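Local coordinates for protein glycoside Hydrolase (Bacteroides uniformis, PDB 5T99) that probably hydrolyses beta-galactosidic linkages in agarose-derived oligosaccharides, as a family 2 glycoside hydrolase whose pocket binds galacto-isofagomine, at residues V312-D317 with R332-M337; S496-S501 with K597-L602; S500-Y505 with S785-L790; S584-A589 with N769-E774. All blocks are in the same frame, centred on the assembly; numbering follows the deposited sequence.

Contact 1 of 4, residues V312-D317 with R332-M337; sequences VCLHHD and RKLQIM. With EDO (1,2-ethanediol), chain Q.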
loop_
_atom_site.group_PDB
_atom_site.type_symbol
_atom_site.label_atom_id
_atom_site.label_comp_id
_atom_site.label_asym_id
_atom_site.label_seq_id
_atom_site.Cartn_x
_atom_site.Cartn_y
_atom_site.Cartn_z
ATOM N N VAL A 312 -1.784 -6.919 7.311
ATOM C CA VAL A 312 -0.384 -6.648 7.031
ATOM C C VAL A 312 -0.129 -5.143 7.058
ATOM O O VAL A 312 -1.007 -4.342 6.697
ATOM C CB VAL A 312 0.083 -7.248 5.680
ATOM C CG1 VAL A 312 -0.233 -8.731 5.625
ATOM C CG2 VAL A 312 -0.550 -6.540 4.498
ATOM N N CYS A 313 1.064 -4.774 7.522
ATOM C CA CYS A 313 1.574 -3.434 7.340
ATOM C C CYS A 313 2.292 -3.428 6.021
ATOM O O CYS A 313 2.938 -4.420 5.667
ATOM C CB CYS A 313 2.549 -3.056 8.455
ATOM S SG CYS A 313 1.788 -3.064 10.081
ATOM N N LEU A 314 2.197 -2.316 5.302
ATOM C CA LEU A 314 2.908 -2.126 4.038
ATOM C C LEU A 314 3.457 -0.716 3.992
ATOM O O LEU A 314 2.737 0.238 4.338
ATOM C CB LEU A 314 1.962 -2.317 2.846
ATOM C CG LEU A 314 1.436 -3.713 2.519
ATOM C CD1 LEU A 314 0.403 -3.644 1.404
ATOM C CD2 LEU A 314 2.572 -4.623 2.109
ATOM N N HIS A 315 4.719 -0.580 3.573
ATOM C CA HIS A 315 5.259 0.729 3.223
ATOM C C HIS A 315 4.910 1.049 1.789
ATOM O O HIS A 315 4.582 0.165 1.013
ATOM C CB HIS A 315 6.765 0.840 3.483
ATOM C CG HIS A 315 7.096 1.234 4.890
ATOM N ND1 HIS A 315 6.657 2.415 5.452
ATOM C CD2 HIS A 315 7.811 0.599 5.854
ATOM C CE1 HIS A 315 7.079 2.487 6.703
ATOM N NE2 HIS A 315 7.786 1.400 6.969
ATOM N N HIS A 316 4.961 2.336 1.472
ATOM C CA HIS A 316 4.414 2.853 0.229
ATOM C C HIS A 316 5.221 2.552 -1.015
ATOM O O HIS A 316 4.659 2.588 -2.110
ATOM C CB HIS A 316 4.147 4.356 0.322
ATOM C CG HIS A 316 5.382 5.199 0.354
ATOM N ND1 HIS A 316 6.208 5.276 1.459
ATOM C CD2 HIS A 316 5.918 6.024 -0.574
ATOM C CE1 HIS A 316 7.202 6.107 1.206
ATOM N NE2 HIS A 316 7.050 6.575 -0.020
ATOM N N ASP A 317 6.517 2.254 -0.883
ATOM C CA ASP A 317 7.312 1.910 -2.074
ATOM C C ASP A 317 6.801 0.627 -2.724
ATOM O O ASP A 317 6.077 -0.177 -2.095
ATOM C CB ASP A 317 8.822 1.838 -1.776
ATOM C CG ASP A 317 9.241 0.573 -1.033
ATOM O OD1 ASP A 317 9.143 -0.532 -1.612
ATOM O OD2 ASP A 317 9.736 0.694 0.115
ATOM N N ARG A 332 -1.083 -5.539 -7.987
ATOM C CA ARG A 332 -0.326 -6.786 -7.860
ATOM C C ARG A 332 0.034 -7.085 -6.405
ATOM O O ARG A 332 -0.210 -8.198 -5.908
ATOM C CB ARG A 332 0.942 -6.714 -8.706
ATOM C CG ARG A 332 1.876 -7.901 -8.570
ATOM C CD ARG A 332 3.000 -7.783 -9.574
ATOM N NE ARG A 332 4.012 -8.814 -9.405
ATOM C CZ ARG A 332 5.115 -8.715 -8.660
ATOM N NH1 ARG A 332 5.396 -7.620 -7.944
ATOM N NH2 ARG A 332 5.962 -9.740 -8.639
ATOM N N LYS A 333 0.601 -6.091 -5.732
ATOM C CA LYS A 333 0.935 -6.210 -4.305
ATOM C C LYS A 333 -0.281 -6.626 -3.473
ATOM O O LYS A 333 -0.206 -7.560 -2.706
ATOM C CB LYS A 333 1.527 -4.897 -3.788
ATOM C CG LYS A 333 2.026 -4.961 -2.359
ATOM C CD LYS A 333 3.029 -3.859 -2.054
ATOM C CE LYS A 333 2.420 -2.472 -2.146
ATOM N NZ LYS A 333 3.453 -1.427 -1.896
ATOM N N LEU A 334 -1.410 -5.964 -3.670
ATOM C CA LEU A 334 -2.633 -6.302 -2.934
ATOM C C LEU A 334 -3.197 -7.676 -3.311
ATOM O O LEU A 334 -3.659 -8.414 -2.428
ATOM C CB LEU A 334 -3.688 -5.196 -3.106
ATOM C CG LEU A 334 -3.277 -3.849 -2.486
ATOM C CD1 LEU A 334 -4.282 -2.774 -2.829
ATOM C CD2 LEU A 334 -3.139 -3.953 -0.974
ATOM N N GLN A 335 -3.132 -8.026 -4.599
ATOM C CA GLN A 335 -3.564 -9.350 -5.070
ATOM C C GLN A 335 -2.764 -10.489 -4.428
ATOM O O GLN A 335 -3.332 -11.507 -4.001
ATOM C CB GLN A 335 -3.427 -9.453 -6.582
ATOM C CG GLN A 335 -4.498 -8.708 -7.352
ATOM C CD GLN A 335 -4.238 -8.701 -8.848
ATOM O OE1 GLN A 335 -3.099 -8.863 -9.302
ATOM N NE2 GLN A 335 -5.299 -8.506 -9.626
ATOM N N ILE A 336 -1.447 -10.302 -4.368
ATOM C CA ILE A 336 -0.558 -11.287 -3.737
ATOM C C ILE A 336 -0.892 -11.403 -2.250
ATOM O O ILE A 336 -1.024 -12.510 -1.727
ATOM C CB ILE A 336 0.933 -10.979 -4.032
ATOM C CG1 ILE A 336 1.234 -11.317 -5.504
ATOM C CG2 ILE A 336 1.869 -11.759 -3.120
ATOM C CD1 ILE A 336 2.518 -10.718 -6.036
ATOM N N MET A 337 -1.091 -10.270 -1.586
ATOM C CA MET A 337 -1.562 -10.298 -0.195
ATOM C C MET A 337 -2.915 -11.034 -0.042
ATOM O O MET A 337 -3.059 -11.863 0.868
ATOM C CB MET A 337 -1.592 -8.887 0.402
ATOM C CG MET A 337 -0.214 -8.259 0.574
ATOM S SD MET A 337 0.798 -9.067 1.843
ATOM C CE MET A 337 1.756 -10.221 0.860
HETATM C C1 EDO Q . 0.444 1.797 0.890
HETATM O O1 EDO Q . 1.244 2.962 1.048
HETATM C C2 EDO Q . 0.589 0.890 2.104
HETATM O O2 EDO Q . 0.501 1.640 3.322
HETATM O O HOH W 1 5.255 -2.183 0.179
HETATM O O HOH W 2 2.182 1.038 -2.245
#
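In the first beta-alpha-beta unit of the TIM barrel, V312 and L314, at the end of strand 305-313 and just beyond it, face M337, K333 and L334 of helix 327-339, as a barrel strand usually meets its following helix. The apolar half begins with V312, whose two methyls straddle the sulfur of M337: CG2 lies 3.9 Å from M337 SD, and CG1 is equally close. Bends at chi2 (-68°) and chi3 (95°) fold the methionine so that its sulfur, not its terminal methyl, makes this approach. Further along, L314 CD1 meets L334 CD2 at 4.3 Å and also lies against the aliphatic part of K333, 4.2 Å from CE. Anti at chi1 but turned at chi3 (64°), the lysine carries NZ to the loop that follows the strand. There K333 NZ donates to two waters: one, 2.9 Å from NZ, probably donates to H315 O, and the other, 2.8 Å from NZ, donates to H316 O. N318 OD1 is a third partner. D317 O also lies 2.9 Å from K333 NZ, so the buried ammonium sits among oxygens of water, side chain and backbone. Close by, an ethanediol, probably from the crystallisation liquor, gives a hydrogen bond from O2 to L314 O (2.8 Å). H315, stacked on W162, lies near the bound galacto-isofagomine. L334 also packs on helix 354-363 through F356, L359 and M363, while V312 bonds through its backbone to A344 and R346 of strand 344-346, and C313 to I552 of strand 549-552.

Contact 2 of 4, residues S496-S501 with K597-L602; sequences SSCTSS and KDRFYL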
loop_
_atom_site.group_PDB
_atom_site.type_symbol
_atom_site.label_atom_id
_atom_site.label_comp_id
_atom_site.label_asym_id
_atom_site.label_seq_id
_atom_site.Cartn_x
_atom_site.Cartn_y
_atom_site.Cartn_z
ATOM N N SER A 496 4.879 -9.931 14.947
ATOM C CA SER A 496 5.966 -10.792 14.489
ATOM C C SER A 496 7.297 -10.048 14.355
ATOM O O SER A 496 8.099 -10.116 15.255
ATOM C CB SER A 496 5.603 -11.563 13.203
ATOM O OG SER A 496 6.546 -12.587 12.955
ATOM N N SER A 497 7.510 -9.323 13.257
ATOM C CA SER A 497 8.844 -8.812 12.865
ATOM C C SER A 497 9.919 -9.912 12.694
ATOM O O SER A 497 11.119 -9.642 12.769
ATOM C CB SER A 497 9.325 -7.679 13.798
ATOM O OG SER A 497 9.028 -6.413 13.237
ATOM N N CYS A 498 9.466 -11.135 12.410
ATOM C CA CYS A 498 10.323 -12.236 12.017
ATOM C C CYS A 498 10.970 -11.853 10.690
ATOM O O CYS A 498 10.353 -11.193 9.841
ATOM C CB CYS A 498 9.477 -13.507 11.860
ATOM S SG CYS A 498 10.387 -15.049 11.582
ATOM N N THR A 499 12.225 -12.243 10.524
ATOM C CA THR A 499 12.991 -11.912 9.333
ATOM C C THR A 499 13.409 -13.177 8.595
ATOM O O THR A 499 13.633 -14.227 9.213
ATOM C CB THR A 499 14.239 -11.094 9.704
ATOM O OG1 THR A 499 14.987 -11.788 10.711
ATOM C CG2 THR A 499 13.828 -9.742 10.240
ATOM N N SER A 500 13.528 -13.057 7.275
ATOM C CA SER A 500 14.034 -14.130 6.428
ATOM C C SER A 500 14.467 -13.594 5.069
ATOM O O SER A 500 14.037 -12.517 4.649
ATOM C CB SER A 500 12.986 -15.227 6.249
ATOM O OG SER A 500 11.791 -14.734 5.680
ATOM N N SER A 501 15.361 -14.328 4.414
ATOM C CA SER A 501 15.700 -14.096 3.009
ATOM C C SER A 501 15.073 -15.236 2.212
ATOM O O SER A 501 15.103 -16.385 2.662
ATOM C CB SER A 501 17.217 -14.072 2.804
ATOM O OG SER A 501 17.850 -13.111 3.643
ATOM N N LYS A 597 8.223 -15.739 0.081
ATOM C CA LYS A 597 9.157 -16.528 0.876
ATOM C C LYS A 597 8.348 -17.661 1.463
ATOM O O LYS A 597 7.123 -17.706 1.284
ATOM C CB LYS A 597 9.763 -15.688 1.991
ATOM C CG LYS A 597 10.494 -14.440 1.521
ATOM C CD LYS A 597 10.890 -13.560 2.700
ATOM C CE LYS A 597 11.356 -12.184 2.230
ATOM N NZ LYS A 597 11.577 -11.195 3.324
ATOM N N ASP A 598 9.003 -18.573 2.177
ATOM C CA ASP A 598 8.271 -19.666 2.829
ATOM C C ASP A 598 7.243 -19.134 3.838
ATOM O O ASP A 598 6.247 -19.796 4.098
ATOM C CB ASP A 598 9.215 -20.630 3.549
ATOM C CG ASP A 598 10.189 -21.303 2.612
ATOM O OD1 ASP A 598 9.740 -21.929 1.625
ATOM O OD2 ASP A 598 11.408 -21.193 2.875
ATOM N N ARG A 599 7.515 -17.952 4.395
ATOM C CA ARG A 599 6.656 -17.295 5.375
ATOM C C ARG A 599 5.251 -17.016 4.847
ATOM O O ARG A 599 4.275 -17.182 5.578
ATOM C CB ARG A 599 7.308 -15.989 5.852
ATOM C CG ARG A 599 6.624 -15.333 7.053
ATOM C CD ARG A 599 7.602 -15.085 8.205
ATOM N NE ARG A 599 8.852 -14.464 7.757
ATOM C CZ ARG A 599 8.984 -13.192 7.382
ATOM N NH1 ARG A 599 7.952 -12.345 7.409
ATOM N NH2 ARG A 599 10.177 -12.753 6.976
ATOM N N PHE A 600 5.171 -16.598 3.584
ATOM C CA PHE A 600 3.906 -16.510 2.848
ATOM C C PHE A 600 3.015 -17.721 3.051
ATOM O O PHE A 600 1.817 -17.576 3.283
ATOM C CB PHE A 600 4.183 -16.326 1.353
ATOM C CG PHE A 600 2.959 -16.339 0.479
ATOM C CD1 PHE A 600 2.314 -15.152 0.139
ATOM C CD2 PHE A 600 2.479 -17.535 -0.056
ATOM C CE1 PHE A 600 1.203 -15.167 -0.700
ATOM C CE2 PHE A 600 1.365 -17.554 -0.894
ATOM C CZ PHE A 600 0.731 -16.369 -1.217
ATOM N N TYR A 601 3.605 -18.912 2.974
ATOM C CA TYR A 601 2.840 -20.160 3.043
ATOM C C TYR A 601 2.443 -20.509 4.461
ATOM O O TYR A 601 1.382 -21.089 4.673
ATOM C CB TYR A 601 3.603 -21.300 2.361
ATOM C CG TYR A 601 3.817 -20.990 0.910
ATOM C CD1 TYR A 601 2.802 -21.208 -0.025
ATOM C CD2 TYR A 601 5.009 -20.417 0.468
ATOM C CE1 TYR A 601 2.976 -20.888 -1.370
ATOM C CE2 TYR A 601 5.201 -20.107 -0.870
ATOM C CZ TYR A 601 4.174 -20.332 -1.779
ATOM O OH TYR A 601 4.350 -20.014 -3.089
ATOM N N LEU A 602 3.279 -20.153 5.433
ATOM C CA LEU A 602 2.887 -20.285 6.847
ATOM C C LEU A 602 1.623 -19.454 7.121
ATOM O O LEU A 602 0.662 -19.952 7.698
ATOM C CB LEU A 602 4.032 -19.872 7.782
ATOM C CG LEU A 602 3.804 -20.019 9.290
ATOM C CD1 LEU A 602 3.493 -21.454 9.672
ATOM C CD2 LEU A 602 5.027 -19.535 10.051
HETATM O O HOH W 3 5.888 -12.540 9.717
HETATM O O HOH W 4 10.603 -17.416 5.229
#
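Two basic side chains, K597 and R599, converge on S500 from the first turn of helix 598-607 and the residue just before it, and their hydrogen bonds carry the contact. K597 NZ donates to S500 O over 3.1 Å, coming from above the carbonyl plane (36° out of it). R599 bends at chi2 and chi3 (47°), which brings NH2 to S500 OG at 2.9 Å; with an N-H...O angle of 138° this bond is bent, and the hydroxyl is tilted from the guanidinium plane. The second kind of contact is face-on: C498 O sits 3.1 Å above the R599 guanidinium, displaced toward its rim, without a well-directed hydrogen bond. Van der Waals contact adds C498 SG, 4.2 Å from R599 NE, and K597 CD, 3.3 Å from S500 OG along the extended lysine chain. Water joins the two sides as well: one lies 3.0 Å from S500 OG and weakly accepts from R599 N, and another weakly links S496 OG with R599 NH1. Each buried cation is paired with one carboxylate, D557 for K597 and D524 for R599, and shared among carbonyls, which it would probably polarise; both reach the loop holding S497, whose OG bonds the inhibitor.

Contact 3 of 4, residues S500-Y505 with S785-L790; sequences SSRGVY and SGMCML
S785 OG donates a hydrogen bond to R502 O at 2.8 Å, meeting the carbonyl at a C=O...O angle of 144° and tilted 15° from its plane. The serine OG stands beside its own backbone N, anti to the carbonyl carbon, which turns it toward the loop; it also comes within 3.3 Å of G503 O and 3.7 Å of V504 CG2. The backbones are close here, with G503 CA 5.3 Å from S785 CA. G503 is the third residue of a type II turn running from S501 to V504, the place where such turns commonly carry a glycine with positive phi (64°). R502 fills the rest of the interface. Its chain leaves anti to the backbone N and bends at chi3, so that the guanidinium edge is directed at carbonyls: S785 O lies 3.5 Å from NH1 and M787 O 3.5 Å from NH2. M787 crosses it at about a right angle, placing CE 3.8 Å from NH1. The charge of R502 is paired with D591 through NE, while NH2 bonds to N767 O and F784 O, so this arginine ties together several chain segments. A tight turn projecting from the catalytic barrel thus docks on the start of strand 787-793 and the loop leading into it, in a two-sheet domain consistent with the immunoglobulin-like sandwiches of family 2 hydrolases.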
loop_
_atom_site.group_PDB
_atom_site.type_symbol
_atom_site.label_atom_id
_atom_site.label_comp_id
_atom_site.label_asym_id
_atom_site.label_seq_id
_atom_site.Cartn_x
_atom_site.Cartn_y
_atom_site.Cartn_z
ATOM N N SER A 500 13.528 -13.057 7.275
ATOM C CA SER A 500 14.034 -14.130 6.428
ATOM C C SER A 500 14.467 -13.594 5.069
ATOM O O SER A 500 14.037 -12.517 4.649
ATOM C CB SER A 500 12.986 -15.227 6.249
ATOM O OG SER A 500 11.791 -14.734 5.680
ATOM N N SER A 501 15.361 -14.328 4.414
ATOM C CA SER A 501 15.700 -14.096 3.009
ATOM C C SER A 501 15.073 -15.236 2.212
ATOM O O SER A 501 15.103 -16.385 2.662
ATOM C CB SER A 501 17.217 -14.072 2.804
ATOM O OG SER A 501 17.850 -13.111 3.643
ATOM N N ARG A 502 14.499 -14.915 1.049
ATOM C CA ARG A 502 13.828 -15.903 0.187
ATOM C C ARG A 502 14.777 -17.023 -0.212
ATOM O O ARG A 502 15.845 -16.749 -0.749
ATOM C CB ARG A 502 13.302 -15.240 -1.100
ATOM C CG ARG A 502 12.477 -16.172 -1.988
ATOM C CD ARG A 502 11.770 -15.426 -3.115
ATOM N NE ARG A 502 12.705 -14.641 -3.912
ATOM C CZ ARG A 502 13.557 -15.134 -4.814
ATOM N NH1 ARG A 502 13.613 -16.438 -5.077
ATOM N NH2 ARG A 502 14.371 -14.304 -5.466
ATOM N N GLY A 503 14.381 -18.265 0.048
ATOM C CA GLY A 503 15.141 -19.433 -0.383
ATOM C C GLY A 503 16.537 -19.618 0.208
ATOM O O GLY A 503 17.377 -20.259 -0.412
ATOM N N VAL A 504 16.776 -19.071 1.402
ATOM C CA VAL A 504 18.066 -19.195 2.079
ATOM C C VAL A 504 17.857 -19.946 3.382
ATOM O O VAL A 504 17.082 -19.518 4.221
ATOM C CB VAL A 504 18.706 -17.819 2.352
ATOM C CG1 VAL A 504 20.014 -17.969 3.125
ATOM C CG2 VAL A 504 18.944 -17.083 1.038
ATOM N N TYR A 505 18.554 -21.069 3.528
ATOM C CA TYR A 505 18.499 -21.914 4.722
ATOM C C TYR A 505 19.930 -22.102 5.213
ATOM O O TYR A 505 20.846 -22.372 4.407
ATOM C CB TYR A 505 17.855 -23.267 4.387
ATOM C CG TYR A 505 16.611 -23.101 3.572
ATOM C CD1 TYR A 505 15.384 -22.866 4.186
ATOM C CD2 TYR A 505 16.666 -23.105 2.180
ATOM C CE1 TYR A 505 14.243 -22.682 3.435
ATOM C CE2 TYR A 505 15.526 -22.914 1.416
ATOM C CZ TYR A 505 14.320 -22.700 2.051
ATOM O OH TYR A 505 13.190 -22.511 1.296
ATOM N N SER A 785 18.441 -16.907 -5.160
ATOM C CA SER A 785 17.771 -18.165 -4.841
ATOM C C SER A 785 16.924 -18.726 -5.996
ATOM O O SER A 785 15.771 -19.126 -5.807
ATOM C CB SER A 785 16.948 -18.008 -3.558
ATOM O OG SER A 785 17.794 -17.713 -2.460
ATOM N N GLY A 786 17.522 -18.732 -7.190
ATOM C CA GLY A 786 16.926 -19.299 -8.394
ATOM C C GLY A 786 16.182 -18.336 -9.305
ATOM O O GLY A 786 15.914 -18.677 -10.466
ATOM N N MET A 787 15.851 -17.140 -8.812
ATOM C CA MET A 787 14.916 -16.276 -9.520
ATOM C C MET A 787 15.277 -14.808 -9.481
ATOM O O MET A 787 15.989 -14.328 -8.593
ATOM C CB MET A 787 13.495 -16.447 -8.962
ATOM C CG MET A 787 12.776 -17.705 -9.441
ATOM S SD MET A 787 11.069 -17.859 -8.857
ATOM C CE MET A 787 11.301 -18.609 -7.244
ATOM N N CYS A 788 14.770 -14.104 -10.479
ATOM C CA CYS A 788 14.751 -12.661 -10.480
ATOM C C CYS A 788 13.489 -12.221 -11.245
ATOM O O CYS A 788 12.640 -13.058 -11.576
ATOM C CB CYS A 788 16.070 -12.100 -11.034
ATOM S SG CYS A 788 16.414 -12.407 -12.773
ATOM N N MET A 789 13.333 -10.924 -11.477
ATOM C CA MET A 789 12.052 -10.390 -11.927
ATOM C C MET A 789 12.288 -9.239 -12.873
ATOM O O MET A 789 12.934 -8.262 -12.499
ATOM C CB MET A 789 11.239 -9.917 -10.716
ATOM C CG MET A 789 9.873 -9.305 -11.033
ATOM S SD MET A 789 8.657 -10.499 -11.608
ATOM C CE MET A 789 8.473 -11.514 -10.135
ATOM N N LEU A 790 11.748 -9.369 -14.082
ATOM C CA LEU A 790 11.828 -8.337 -15.101
ATOM C C LEU A 790 10.496 -7.605 -15.136
ATOM O O LEU A 790 9.443 -8.235 -15.104
ATOM C CB LEU A 790 12.102 -8.976 -16.475
ATOM C CG LEU A 790 12.056 -8.027 -17.677
ATOM C CD1 LEU A 790 13.192 -7.026 -17.593
ATOM C CD2 LEU A 790 12.114 -8.789 -18.989
#

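Contact 4 of 4, residues S584-A589 with N769-E774; sequences SSYFGA and NAATTE. With GIF (D-galacto-isofagomine), chain C.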
loop_
_atom_site.group_PDB
_atom_site.type_symbol
_atom_site.label_atom_id
_atom_site.label_comp_id
_atom_site.label_asym_id
_atom_site.label_seq_id
_atom_site.Cartn_x
_atom_site.Cartn_y
_atom_site.Cartn_z
ATOM N N SER A 584 17.653 -2.772 2.145
ATOM C CA SER A 584 16.212 -3.066 2.224
ATOM C C SER A 584 15.905 -4.144 3.274
ATOM O O SER A 584 16.811 -4.653 3.938
ATOM C CB SER A 584 15.628 -3.390 0.823
ATOM O OG SER A 584 16.050 -4.635 0.293
ATOM N N SER A 585 14.626 -4.467 3.438
ATOM C CA SER A 585 14.175 -5.248 4.588
ATOM C C SER A 585 14.208 -6.748 4.371
ATOM O O SER A 585 14.355 -7.238 3.236
ATOM C CB SER A 585 12.761 -4.818 4.990
ATOM O OG SER A 585 11.798 -5.276 4.063
ATOM N N TYR A 586 14.078 -7.454 5.496
ATOM C CA TYR A 586 13.868 -8.891 5.541
ATOM C C TYR A 586 12.542 -9.282 6.233
ATOM O O TYR A 586 12.202 -10.475 6.321
ATOM C CB TYR A 586 15.021 -9.542 6.315
ATOM C CG TYR A 586 16.409 -9.279 5.766
ATOM C CD1 TYR A 586 17.073 -10.237 4.995
ATOM C CD2 TYR A 586 17.075 -8.084 6.048
ATOM C CE1 TYR A 586 18.351 -10.008 4.507
ATOM C CE2 TYR A 586 18.348 -7.844 5.558
ATOM C CZ TYR A 586 18.982 -8.817 4.797
ATOM O OH TYR A 586 20.235 -8.570 4.312
ATOM N N PHE A 587 11.791 -8.288 6.708
ATOM C CA PHE A 587 10.559 -8.515 7.483
ATOM C C PHE A 587 9.398 -9.060 6.639
ATOM O O PHE A 587 8.468 -9.661 7.167
ATOM C CB PHE A 587 10.095 -7.202 8.135
ATOM C CG PHE A 587 11.026 -6.664 9.189
ATOM C CD1 PHE A 587 11.250 -7.366 10.360
ATOM C CD2 PHE A 587 11.634 -5.421 9.029
ATOM C CE1 PHE A 587 12.091 -6.861 11.342
ATOM C CE2 PHE A 587 12.476 -4.907 10.008
ATOM C CZ PHE A 587 12.710 -5.634 11.167
ATOM N N GLY A 588 9.444 -8.811 5.337
ATOM C CA GLY A 588 8.369 -9.183 4.429
ATOM C C GLY A 588 8.114 -10.675 4.369
ATOM O O GLY A 588 9.055 -11.468 4.356
ATOM N N ALA A 589 6.837 -11.054 4.361
ATOM C CA ALA A 589 6.441 -12.420 4.021
ATOM C C ALA A 589 6.679 -12.702 2.529
ATOM O O ALA A 589 6.910 -13.849 2.131
ATOM C CB ALA A 589 4.984 -12.641 4.377
ATOM N N ASN A 769 16.834 -9.539 -3.112
ATOM C CA ASN A 769 18.068 -9.580 -2.336
ATOM C C ASN A 769 18.246 -8.237 -1.678
ATOM O O ASN A 769 18.362 -7.219 -2.350
ATOM C CB ASN A 769 19.287 -9.881 -3.222
ATOM C CG ASN A 769 20.587 -10.018 -2.420
ATOM O OD1 ASN A 769 20.596 -10.034 -1.182
ATOM N ND2 ASN A 769 21.687 -10.123 -3.133
ATOM N N ALA A 770 18.284 -8.261 -0.356
ATOM C CA ALA A 770 18.369 -7.055 0.443
ATOM C C ALA A 770 19.761 -6.455 0.429
ATOM O O ALA A 770 19.900 -5.239 0.547
ATOM C CB ALA A 770 17.956 -7.355 1.874
ATOM N N ALA A 771 20.782 -7.301 0.284
ATOM C CA ALA A 771 22.174 -6.874 0.432
ATOM C C ALA A 771 22.935 -6.800 -0.898
ATOM O O ALA A 771 24.081 -7.204 -0.980
ATOM C CB ALA A 771 22.880 -7.807 1.410
ATOM N N THR A 772 22.301 -6.263 -1.928
ATOM C CA THR A 772 22.975 -5.998 -3.194
ATOM C C THR A 772 22.875 -4.520 -3.512
ATOM O O THR A 772 22.040 -3.814 -2.949
ATOM C CB THR A 772 22.394 -6.829 -4.366
ATOM O OG1 THR A 772 23.015 -6.431 -5.592
ATOM C CG2 THR A 772 20.882 -6.653 -4.510
ATOM N N THR A 773 23.733 -4.073 -4.423
ATOM C CA THR A 773 23.717 -2.701 -4.924
ATOM C C THR A 773 23.399 -2.621 -6.422
ATOM O O THR A 773 23.602 -1.573 -7.035
ATOM C CB THR A 773 25.075 -2.009 -4.661
ATOM O OG1 THR A 773 26.127 -2.770 -5.273
ATOM C CG2 THR A 773 25.329 -1.870 -3.160
ATOM N N GLU A 774 22.904 -3.708 -7.016
ATOM C CA GLU A 774 22.478 -3.673 -8.421
ATOM C C GLU A 774 21.411 -2.622 -8.617
ATOM O O GLU A 774 20.511 -2.498 -7.795
ATOM C CB GLU A 774 21.888 -5.002 -8.865
ATOM C CG GLU A 774 22.902 -6.085 -9.160
ATOM C CD GLU A 774 22.229 -7.434 -9.271
ATOM O OE1 GLU A 774 21.841 -7.991 -8.217
ATOM O OE2 GLU A 774 22.073 -7.923 -10.411
HETATM C C GIF C . 7.859 0.217 13.664
HETATM N N GIF C . 7.987 -0.925 14.558
HETATM O O GIF C . 10.788 -4.190 13.621
HETATM C C1 GIF C . 8.216 -0.188 12.248
HETATM O O1 GIF C . 10.593 -0.049 12.573
HETATM C C2 GIF C . 9.544 -0.939 12.196
HETATM O O2 GIF C . 8.299 0.980 11.434
HETATM C C3 GIF C . 9.541 -2.153 13.120
HETATM C C4 GIF C . 9.190 -1.739 14.545
HETATM C C5 GIF C . 10.897 -2.861 13.093
#
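A770 presses its methyl onto the ring of Y586 in a CH-pi contact, CB lying 3.8 Å from the ring centroid and 27° off the normal. The methyl is offset toward the hydroxyl-bearing end of the ring, which makes CZ its nearest ring atom at 3.4 Å. Y586 CG lies beside the backbone N and anti to the carbonyl carbon (chi1 -58°), turning the ring face to A770. A771 CB extends the contact to the hydroxyl, 4.0 Å from Y586 OH. On its other flank A770 meets S584, whose OG is 3.4 Å from A770 CA. No hydrogen bond crosses between the two loops. The alanines are presented by an Asx turn, in which N769 OD1 accepts from A771 N (3.1 Å) and also from Q519. An ST turn follows, E774 N donating to T772 OG1 at 3.1 Å. These turns belong to a loop between strands 761-766 and 780-782 of the C-terminal beta domain, whereas 584-589 follows barrel strand 549-552 and borders the sugar pocket. Next to Y586, F587 places CZ 3.4 Å from the hydroxymethyl O of galacto-isofagomine and meets W553 edge-to-face. Farther out, Y586 OH is bonded to S582 and S585 OG to D557.

From the N terminus, contact 1 closes first, a short loop inside the opening beta-alpha-beta unit of the barrel, complete before the others begin. Contacts 2 and 3 then start from the same loop after strand 490-495, sharing S500 and S501. Contact 4 opens at 584-589, before contact 2 closes at 597-602, so these two cross; K597 and R599 reach the 584-589 loop directly. Contact 4 closes at 769-774 and is nested inside the long loop that contact 3 completes at 785-790. Contacts 1 and 2 thus work within the catalytic barrel, while contacts 3 and 4 fasten its pocket-side loops to the C-terminal beta domain.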